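Long-range contacts in beta-galactosidase (PDB 4OIF), which probably hydrolyses terminal non-reducing beta-D-galactose residues of beta-D-galactosides, as a zinc-containing family 42 glycoside hydrolase: residues T296-M301 with H445-W450; V303-D308 with T441-Y446; E451-V456 with V622-G627. One frame throughout, in Å; residues are numbered along the deposited sequence.

Overall arrangement
Contacts 1 and 2 are two successive stations along one helix pair, 296-312 against 438-451, and their centres lie only about 7 Å apart. They share Tyr446, and Met301 CE of contact 1 packs 4.0 Å from Val443 CG1 of contact 2. Contact 3 follows where the second helix ends, with centres about 9 Å from contact 1 and about 14 Å from contact 2; Ala297 CB lies 3.8 Å from Gly627 CA. The helix pair joins the TIM-barrel family region to the trimerisation region, and contact 3 ties the loop after helix 438-451 to the segment that leads into the C-terminal strands. All three lie away from the zinc site and the predicted catalytic residues Glu158 and Glu322.

Contact 1: T296-M301 with H445-W450; sequences TADLAM and HYRPFW
Met301 lies over one face of the Trp450 indole, with CB 3.8 Å from the centroid of the six-membered ring and 12° off its normal, the geometry of a CH-pi contact. CG continues across the same face, 3.7 Å from Trp450 CD2 at the ring junction, and also meets the edge of the Tyr446 ring. The sulfur lies oblique to the six-membered ring, a Met-aromatic contact; it comes closer to backbone, at 3.5 Å from Arg447 CA. With Met301 extended through chi2 and bent only at chi3, the terminal methyl swings over the Arg447 guanidinium, CE standing 3.6 Å from NH1. That cation is held at its edge as well: NH1 donates to Asp298 OD1 over 3.3 Å, at a nearly straight 176° and in the guanidinium plane. The carboxylate plane is turned almost perpendicular to it, and NH1 is the nitrogen bonded.

These side chains fill the crossing of two helices, 296-312 of the TIM-barrel region and 438-451 of the trimerisation region. The axes of the two short segments pass 11.2 Å apart at 107°. Where they cross, alanines let the indole rim come close to the first helix: Trp450 CH2 is 3.4 Å from Ala297 O, and CZ2 packs on Ala300 CB.

Farther out, Arg447 NE forms a salt bridge with Asp600 and NH2 bonds to Gln444 OE1, so the guanidinium is fixed from several sides. Ala300 also packs on Phe646, while Pro448 and Phe449 turn toward helix 600-613.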
loop_
_atom_site.group_PDB
_atom_site.type_symbol
_atom_site.label_atom_id
_atom_site.label_comp_id
_atom_site.label_asym_id
_atom_site.label_seq_id
_atom_site.Cartn_x
_atom_site.Cartn_y
_atom_site.Cartn_z
ATOM N N THR A 296 -9.278 19.518 -20.093
ATOM C CA THR A 296 -8.122 19.698 -20.948
ATOM C C THR A 296 -7.437 21.042 -20.637
ATOM O O THR A 296 -6.200 21.144 -20.642
ATOM C CB THR A 296 -8.540 19.619 -22.424
ATOM O OG1 THR A 296 -9.066 18.313 -22.691
ATOM C CG2 THR A 296 -7.371 19.875 -23.338
ATOM N N ALA A 297 -8.255 22.047 -20.319
ATOM C CA ALA A 297 -7.772 23.376 -19.946
ATOM C C ALA A 297 -6.929 23.385 -18.655
ATOM O O ALA A 297 -5.901 24.068 -18.593
ATOM C CB ALA A 297 -8.962 24.347 -19.817
ATOM N N ASP A 298 -7.346 22.635 -17.633
ATOM C CA ASP A 298 -6.584 22.578 -16.369
ATOM C C ASP A 298 -5.195 21.952 -16.558
ATOM O O ASP A 298 -4.164 22.456 -16.047
ATOM C CB ASP A 298 -7.360 21.790 -15.307
ATOM C CG ASP A 298 -8.622 22.500 -14.841
ATOM O OD1 ASP A 298 -8.593 23.738 -14.638
ATOM O OD2 ASP A 298 -9.649 21.806 -14.683
ATOM N N LEU A 299 -5.173 20.850 -17.302
ATOM C CA LEU A 299 -3.917 20.193 -17.643
ATOM C C LEU A 299 -3.024 21.141 -18.444
ATOM O O LEU A 299 -1.826 21.280 -18.149
ATOM C CB LEU A 299 -4.175 18.914 -18.428
ATOM C CG LEU A 299 -2.953 18.045 -18.712
ATOM C CD1 LEU A 299 -2.199 17.788 -17.419
ATOM C CD2 LEU A 299 -3.376 16.725 -19.351
ATOM N N ALA A 300 -3.619 21.796 -19.442
ATOM C CA ALA A 300 -2.880 22.708 -20.313
ATOM C C ALA A 300 -2.252 23.820 -19.487
ATOM O O ALA A 300 -1.096 24.187 -19.699
ATOM C CB ALA A 300 -3.784 23.288 -21.386
ATOM N N MET A 301 -3.020 24.333 -18.531
ATOM C CA MET A 301 -2.526 25.328 -17.587
ATOM C C MET A 301 -1.316 24.813 -16.812
ATOM O O MET A 301 -0.311 25.530 -16.680
ATOM C CB MET A 301 -3.626 25.731 -16.611
ATOM C CG MET A 301 -3.226 26.863 -15.682
ATOM S SD MET A 301 -4.584 27.332 -14.612
ATOM C CE MET A 301 -4.850 25.773 -13.779
ATOM N N HIS A 445 -2.115 29.962 -7.924
ATOM C CA HIS A 445 -1.927 31.407 -8.028
ATOM C C HIS A 445 -1.637 31.855 -9.468
ATOM O O HIS A 445 -1.941 32.980 -9.863
ATOM C CB HIS A 445 -0.850 31.845 -7.048
ATOM C CG HIS A 445 -1.313 31.776 -5.626
ATOM N ND1 HIS A 445 -1.640 32.896 -4.893
ATOM C CD2 HIS A 445 -1.591 30.711 -4.835
ATOM C CE1 HIS A 445 -2.055 32.526 -3.696
ATOM N NE2 HIS A 445 -2.035 31.206 -3.634
ATOM N N TYR A 446 -1.102 30.941 -10.258
ATOM C CA TYR A 446 -0.909 31.149 -11.681
ATOM C C TYR A 446 -2.243 31.256 -12.421
ATOM O O TYR A 446 -2.374 32.026 -13.377
ATOM C CB TYR A 446 -0.079 29.988 -12.212
ATOM C CG TYR A 446 0.283 29.950 -13.680
ATOM C CD1 TYR A 446 1.326 30.717 -14.174
ATOM C CD2 TYR A 446 -0.342 29.054 -14.544
ATOM C CE1 TYR A 446 1.704 30.640 -15.505
ATOM C CE2 TYR A 446 0.032 28.959 -15.880
ATOM C CZ TYR A 446 1.062 29.757 -16.358
ATOM O OH TYR A 446 1.446 29.678 -17.690
ATOM N N ARG A 447 -3.227 30.477 -11.966
ATOM C CA ARG A 447 -4.486 30.303 -12.690
ATOM C C ARG A 447 -5.138 31.601 -13.228
ATOM O O ARG A 447 -5.460 31.668 -14.407
ATOM C CB ARG A 447 -5.503 29.545 -11.823
ATOM C CG ARG A 447 -6.870 29.408 -12.497
ATOM C CD ARG A 447 -7.938 28.927 -11.544
ATOM N NE ARG A 447 -7.604 27.615 -11.008
ATOM C CZ ARG A 447 -7.780 26.480 -11.679
ATOM N NH1 ARG A 447 -8.292 26.507 -12.905
ATOM N NH2 ARG A 447 -7.449 25.319 -11.128
ATOM N N PRO A 448 -5.333 32.629 -12.380
ATOM C CA PRO A 448 -5.990 33.825 -12.929
ATOM C C PRO A 448 -5.192 34.505 -14.037
ATOM O O PRO A 448 -5.786 35.082 -14.940
ATOM C CB PRO A 448 -6.112 34.755 -11.708
ATOM C CG PRO A 448 -6.045 33.858 -10.535
ATOM C CD PRO A 448 -5.083 32.767 -10.934
ATOM N N PHE A 449 -3.869 34.425 -13.983
ATOM C CA PHE A 449 -3.031 35.068 -14.999
ATOM C C PHE A 449 -3.089 34.286 -16.309
ATOM O O PHE A 449 -3.147 34.872 -17.390
ATOM C CB PHE A 449 -1.599 35.217 -14.473
ATOM C CG PHE A 449 -1.515 36.136 -13.284
ATOM C CD1 PHE A 449 -1.295 37.496 -13.457
ATOM C CD2 PHE A 449 -1.747 35.657 -11.999
ATOM C CE1 PHE A 449 -1.267 38.357 -12.373
ATOM C CE2 PHE A 449 -1.718 36.508 -10.906
ATOM C CZ PHE A 449 -1.477 37.861 -11.092
ATOM N N TRP A 450 -3.127 32.964 -16.201
ATOM C CA TRP A 450 -3.313 32.109 -17.361
ATOM C C TRP A 450 -4.671 32.396 -17.993
ATOM O O TRP A 450 -4.776 32.521 -19.207
ATOM C CB TRP A 450 -3.200 30.626 -16.971
ATOM C CG TRP A 450 -3.092 29.679 -18.144
ATOM C CD1 TRP A 450 -1.979 29.433 -18.907
ATOM C CD2 TRP A 450 -4.132 28.853 -18.677
ATOM N NE1 TRP A 450 -2.267 28.507 -19.885
ATOM C CE2 TRP A 450 -3.581 28.133 -19.762
ATOM C CE3 TRP A 450 -5.478 28.655 -18.346
ATOM C CZ2 TRP A 450 -4.335 27.232 -20.520
ATOM C CZ3 TRP A 450 -6.219 27.761 -19.091
ATOM C CH2 TRP A 450 -5.648 27.061 -20.172
#

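Contact 2: V303-D308 with T441-Y446; sequences VGFIND and TLVQHY
Phe305 drives the edge of its ring into the face of Tyr446, a T-shaped pair with planes at 85° and centroids 5.5 Å apart. Between the two rings, Phe305 CD1 and Tyr446 CG come closest, at 3.8 Å. Phe305 extends straight across the interface, CG anti to the backbone N (chi1 179°), which brings one ring face against Val443: CG2 lies over that face, 3.9 Å from the centroid, a CH-pi contact.

Packing is tightest at the far end of the tyrosine. Its hydroxyl donates to Asp308 OD2 over a short 2.5 Å, arriving from above the carboxylate plane, 40° out of it. The same hydroxyl oxygen lies 3.4 Å from the backbone C of Gly304, where a beta carbon would press against it. At the outer end of Phe305 the contact thins to CZ against Leu442 CB, 3.7 Å apart in an oblique, purely apolar touch. This side is not a wet one, since every touching residue is buried; strand 456-459 adds Val458 against Phe305, and strand 413-416 adds Ile415 against Leu442.

The two segments cross at about a right angle, as barrel-region helix 296-312 meets helix 438-451 of the trimerisation region. Asp308 OD1 has its own partners, a salt bridge to Arg311 and a hydrogen bond with His352 ND1. With these partners and the tyrosine around it, the buried carboxylate probably stays ionised, and the hydroxyl becomes a polar link within an otherwise apolar seam.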
loop_
_atom_site.group_PDB
_atom_site.type_symbol
_atom_site.label_atom_id
_atom_site.label_comp_id
_atom_site.label_asym_id
_atom_site.label_seq_id
_atom_site.Cartn_x
_atom_site.Cartn_y
_atom_site.Cartn_z
ATOM N N VAL A 303 0.778 22.530 -17.728
ATOM C CA VAL A 303 1.871 22.437 -18.688
ATOM C C VAL A 303 2.502 23.808 -18.903
ATOM O O VAL A 303 3.728 23.961 -18.899
ATOM C CB VAL A 303 1.390 21.861 -20.033
ATOM C CG1 VAL A 303 2.544 21.789 -21.026
ATOM C CG2 VAL A 303 0.779 20.485 -19.829
ATOM N N GLY A 304 1.650 24.814 -19.065
ATOM C CA GLY A 304 2.110 26.174 -19.267
ATOM C C GLY A 304 2.910 26.667 -18.077
ATOM O O GLY A 304 3.898 27.372 -18.245
ATOM N N PHE A 305 2.482 26.287 -16.874
ATOM C CA PHE A 305 3.220 26.629 -15.671
ATOM C C PHE A 305 4.631 26.064 -15.746
ATOM O O PHE A 305 5.620 26.807 -15.564
ATOM C CB PHE A 305 2.506 26.113 -14.428
ATOM C CG PHE A 305 3.228 26.412 -13.136
ATOM C CD1 PHE A 305 3.014 27.612 -12.471
ATOM C CD2 PHE A 305 4.101 25.474 -12.568
ATOM C CE1 PHE A 305 3.667 27.884 -11.259
ATOM C CE2 PHE A 305 4.756 25.733 -11.370
ATOM C CZ PHE A 305 4.540 26.946 -10.710
ATOM N N ILE A 306 4.745 24.764 -16.025
ATOM C CA ILE A 306 6.107 24.208 -16.110
ATOM C C ILE A 306 6.941 24.859 -17.226
ATOM O O ILE A 306 8.135 25.134 -17.049
ATOM C CB ILE A 306 6.110 22.689 -16.323
ATOM C CG1 ILE A 306 5.549 22.007 -15.093
ATOM C CG2 ILE A 306 7.546 22.186 -16.509
ATOM C CD1 ILE A 306 6.481 22.087 -13.896
ATOM N N ASN A 307 6.315 25.125 -18.366
ATOM C CA ASN A 307 7.017 25.826 -19.432
ATOM C C ASN A 307 7.538 27.162 -18.951
ATOM O O ASN A 307 8.664 27.524 -19.228
ATOM C CB ASN A 307 6.115 26.032 -20.632
ATOM C CG ASN A 307 5.938 24.777 -21.453
ATOM O OD1 ASN A 307 6.698 23.809 -21.328
ATOM N ND2 ASN A 307 4.936 24.794 -22.320
ATOM N N ASP A 308 6.719 27.897 -18.213
ATOM C CA ASP A 308 7.133 29.207 -17.769
ATOM C C ASP A 308 8.314 29.062 -16.819
ATOM O O ASP A 308 9.287 29.841 -16.865
ATOM C CB ASP A 308 5.960 29.932 -17.123
ATOM C CG ASP A 308 4.902 30.325 -18.141
ATOM O OD1 ASP A 308 5.199 30.301 -19.358
ATOM O OD2 ASP A 308 3.771 30.654 -17.737
ATOM N N THR A 441 -0.209 24.560 -5.337
ATOM C CA THR A 441 -0.646 25.845 -4.796
ATOM C C THR A 441 -0.145 26.981 -5.686
ATOM O O THR A 441 -0.913 27.892 -6.095
ATOM C CB THR A 441 -0.143 26.035 -3.336
ATOM O OG1 THR A 441 -0.693 25.005 -2.504
ATOM C CG2 THR A 441 -0.554 27.389 -2.776
ATOM N N LEU A 442 1.144 26.920 -6.008
ATOM C CA LEU A 442 1.669 27.883 -6.973
ATOM C C LEU A 442 0.810 27.921 -8.247
ATOM O O LEU A 442 0.422 29.005 -8.700
ATOM C CB LEU A 442 3.106 27.572 -7.324
ATOM C CG LEU A 442 4.107 28.261 -6.414
ATOM C CD1 LEU A 442 3.947 27.785 -4.981
ATOM C CD2 LEU A 442 5.503 27.975 -6.933
ATOM N N VAL A 443 0.482 26.748 -8.797
ATOM C CA VAL A 443 -0.380 26.706 -9.981
ATOM C C VAL A 443 -1.743 27.393 -9.726
ATOM O O VAL A 443 -2.305 28.043 -10.616
ATOM C CB VAL A 443 -0.589 25.255 -10.458
ATOM C CG1 VAL A 443 -1.506 25.209 -11.655
ATOM C CG2 VAL A 443 0.733 24.637 -10.811
ATOM N N GLN A 444 -2.257 27.270 -8.506
ATOM C CA GLN A 444 -3.488 27.974 -8.140
ATOM C C GLN A 444 -3.304 29.476 -8.261
ATOM O O GLN A 444 -4.228 30.199 -8.652
ATOM C CB GLN A 444 -3.938 27.639 -6.715
ATOM C CG GLN A 444 -4.461 26.241 -6.558
ATOM C CD GLN A 444 -5.044 25.729 -7.852
ATOM O OE1 GLN A 444 -6.094 26.203 -8.308
ATOM N NE2 GLN A 444 -4.358 24.764 -8.471
ATOM N N HIS A 445 -2.115 29.962 -7.924
ATOM C CA HIS A 445 -1.927 31.407 -8.028
ATOM C C HIS A 445 -1.637 31.855 -9.468
ATOM O O HIS A 445 -1.941 32.980 -9.863
ATOM C CB HIS A 445 -0.850 31.845 -7.048
ATOM C CG HIS A 445 -1.313 31.776 -5.626
ATOM N ND1 HIS A 445 -1.640 32.896 -4.893
ATOM C CD2 HIS A 445 -1.591 30.711 -4.835
ATOM C CE1 HIS A 445 -2.055 32.526 -3.696
ATOM N NE2 HIS A 445 -2.035 31.206 -3.634
ATOM N N TYR A 446 -1.102 30.941 -10.258
ATOM C CA TYR A 446 -0.909 31.149 -11.681
ATOM C C TYR A 446 -2.243 31.256 -12.421
ATOM O O TYR A 446 -2.374 32.026 -13.377
ATOM C CB TYR A 446 -0.079 29.988 -12.212
ATOM C CG TYR A 446 0.283 29.950 -13.680
ATOM C CD1 TYR A 446 1.326 30.717 -14.174
ATOM C CD2 TYR A 446 -0.342 29.054 -14.544
ATOM C CE1 TYR A 446 1.704 30.640 -15.505
ATOM C CE2 TYR A 446 0.032 28.959 -15.880
ATOM C CZ TYR A 446 1.062 29.757 -16.358
ATOM O OH TYR A 446 1.446 29.678 -17.690
#

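Contact 3: E451-V456 with V622-G627; sequences ERDIPV and VKHEKG. With GOL (glycerol), chain I.
Val622 meets Asp453 through a water, which accepts from Val622 N and donates to Asp453 OD2, 2.9 Å from each. A glycerol, probably from the crystallisation liquor, sits beside it and gives a weak bond from O1 to Val622 O.

His624 makes the direct link: NE2 donates to the syn lone pair of Asp453 OD2 over 2.6 Å at 171°, within the ring plane. Its CG lies between the backbone N and the carbonyl carbon (chi1 63°), and ND1 donates to Glu625 O at 2.8 Å, which fixes the rotation of the ring. Glycerol C1 rests over one ring face, while Arg452 NH1 reaches glycerol O2 across 3.2 Å. A phenylalanine in place of His624 would probably cost Asp453 OD2 its imidazole partner and leave the ring freer to turn.

Lys626 NZ stays 4.2 Å from Glu451 OE1, beyond a salt bridge; Glu451 is instead paired with Arg604 of helix 600-613.

Asp453, with positive phi, closes helix 438-451 in a Schellman motif and bonds through OD1 to Val630 N of strand 628-634, while strand 622-623 pairs antiparallel with strand 651-655.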
loop_
_atom_site.group_PDB
_atom_site.type_symbol
_atom_site.label_atom_id
_atom_site.label_comp_id
_atom_site.label_asym_id
_atom_site.label_seq_id
_atom_site.Cartn_x
_atom_site.Cartn_y
_atom_site.Cartn_z
ATOM N N GLU A 451 -5.701 32.515 -17.158
ATOM C CA GLU A 451 -7.060 32.748 -17.639
ATOM C C GLU A 451 -7.197 34.123 -18.309
ATOM O O GLU A 451 -8.125 34.350 -19.079
ATOM C CB GLU A 451 -8.074 32.594 -16.486
ATOM C CG GLU A 451 -8.320 31.143 -16.063
ATOM C CD GLU A 451 -9.309 30.983 -14.915
ATOM O OE1 GLU A 451 -9.825 32.002 -14.431
ATOM O OE2 GLU A 451 -9.566 29.832 -14.483
ATOM N N ARG A 452 -6.255 35.019 -18.030
ATOM C CA ARG A 452 -6.248 36.355 -18.603
ATOM C C ARG A 452 -5.150 36.545 -19.654
ATOM O O ARG A 452 -4.988 37.639 -20.199
ATOM C CB ARG A 452 -6.065 37.393 -17.499
ATOM C CG ARG A 452 -7.257 37.549 -16.593
ATOM C CD ARG A 452 -8.302 38.427 -17.228
ATOM N NE ARG A 452 -9.330 38.777 -16.261
ATOM C CZ ARG A 452 -10.612 38.453 -16.385
ATOM N NH1 ARG A 452 -11.025 37.775 -17.448
ATOM N NH2 ARG A 452 -11.478 38.813 -15.445
ATOM N N ASP A 453 -4.381 35.496 -19.912
ATOM C CA ASP A 453 -3.358 35.541 -20.949
ATOM C C ASP A 453 -2.289 36.555 -20.576
ATOM O O ASP A 453 -1.681 37.197 -21.432
ATOM C CB ASP A 453 -3.990 35.874 -22.304
ATOM C CG ASP A 453 -5.158 34.967 -22.625
ATOM O OD1 ASP A 453 -5.041 33.749 -22.382
ATOM O OD2 ASP A 453 -6.204 35.466 -23.086
ATOM N N ILE A 454 -2.069 36.700 -19.281
ATOM C CA ILE A 454 -1.031 37.587 -18.796
ATOM C C ILE A 454 0.284 36.826 -18.659
ATOM O O ILE A 454 0.346 35.800 -17.983
ATOM C CB ILE A 454 -1.435 38.215 -17.467
ATOM C CG1 ILE A 454 -2.646 39.118 -17.707
ATOM C CG2 ILE A 454 -0.275 38.983 -16.878
ATOM C CD1 ILE A 454 -2.964 40.023 -16.574
ATOM N N PRO A 455 1.335 37.314 -19.331
ATOM C CA PRO A 455 2.600 36.577 -19.337
ATOM C C PRO A 455 3.125 36.434 -17.918
ATOM O O PRO A 455 3.006 37.371 -17.130
ATOM C CB PRO A 455 3.524 37.451 -20.200
ATOM C CG PRO A 455 2.606 38.315 -20.992
ATOM C CD PRO A 455 1.421 38.562 -20.107
ATOM N N VAL A 456 3.657 35.260 -17.592
ATOM C CA VAL A 456 4.206 35.015 -16.268
ATOM C C VAL A 456 5.554 34.311 -16.375
ATOM O O VAL A 456 5.712 33.374 -17.157
ATOM C CB VAL A 456 3.244 34.166 -15.395
ATOM C CG1 VAL A 456 3.903 33.797 -14.072
ATOM C CG2 VAL A 456 1.961 34.923 -15.144
ATOM N N VAL A 622 -7.282 39.238 -26.687
ATOM C CA VAL A 622 -8.259 38.537 -27.489
ATOM C C VAL A 622 -9.437 38.213 -26.586
ATOM O O VAL A 622 -9.247 37.689 -25.495
ATOM C CB VAL A 622 -7.700 37.235 -28.094
ATOM C CG1 VAL A 622 -8.789 36.517 -28.875
ATOM C CG2 VAL A 622 -6.493 37.511 -28.962
ATOM N N LYS A 623 -10.649 38.530 -27.027
ATOM C CA LYS A 623 -11.847 38.206 -26.258
ATOM C C LYS A 623 -12.228 36.743 -26.466
ATOM O O LYS A 623 -12.359 36.287 -27.603
ATOM C CB LYS A 623 -12.999 39.124 -26.657
ATOM C CG LYS A 623 -14.340 38.784 -26.048
ATOM C CD LYS A 623 -15.303 39.956 -26.212
ATOM C CE LYS A 623 -16.648 39.685 -25.544
ATOM N NZ LYS A 623 -17.370 38.534 -26.168
ATOM N N HIS A 624 -12.394 36.009 -25.368
ATOM C CA HIS A 624 -12.672 34.576 -25.443
ATOM C C HIS A 624 -13.259 34.024 -24.137
ATOM O O HIS A 624 -13.201 34.669 -23.092
ATOM C CB HIS A 624 -11.389 33.803 -25.801
ATOM C CG HIS A 624 -10.304 33.923 -24.775
ATOM N ND1 HIS A 624 -10.352 33.276 -23.557
ATOM C CD2 HIS A 624 -9.148 34.628 -24.781
ATOM C CE1 HIS A 624 -9.272 33.575 -22.859
ATOM N NE2 HIS A 624 -8.519 34.385 -23.584
ATOM N N GLU A 625 -13.815 32.820 -24.220
ATOM C CA GLU A 625 -14.297 32.082 -23.056
ATOM C C GLU A 625 -13.178 31.287 -22.403
ATOM O O GLU A 625 -12.083 31.148 -22.969
ATOM C CB GLU A 625 -15.429 31.133 -23.458
ATOM C CG GLU A 625 -16.598 31.832 -24.125
ATOM C CD GLU A 625 -17.247 32.874 -23.226
ATOM O OE1 GLU A 625 -17.189 32.723 -21.990
ATOM O OE2 GLU A 625 -17.803 33.856 -23.751
ATOM N N LYS A 626 -13.465 30.760 -21.216
ATOM C CA LYS A 626 -12.511 29.937 -20.478
ATOM C C LYS A 626 -12.073 28.707 -21.269
ATOM O O LYS A 626 -12.891 28.033 -21.887
ATOM C CB LYS A 626 -13.113 29.516 -19.136
ATOM C CG LYS A 626 -13.099 30.628 -18.106
ATOM C CD LYS A 626 -13.649 30.181 -16.775
ATOM C CE LYS A 626 -13.428 31.267 -15.743
ATOM N NZ LYS A 626 -13.485 32.610 -16.389
ATOM N N GLY A 627 -10.774 28.423 -21.257
ATOM C CA GLY A 627 -10.260 27.245 -21.932
ATOM C C GLY A 627 -9.630 27.602 -23.259
ATOM O O GLY A 627 -9.092 26.748 -23.973
HETATM C C1 GOL I . -9.847 37.091 -22.593
HETATM O O1 GOL I . -9.039 38.240 -22.551
HETATM C C2 GOL I . -10.400 36.817 -21.209
HETATM O O2 GOL I . -9.581 37.479 -20.268
HETATM C C3 GOL I . -11.804 37.408 -21.223
HETATM O O3 GOL I . -12.158 37.720 -22.559
HETATM O O HOH W 1 -6.537 38.201 -24.098
#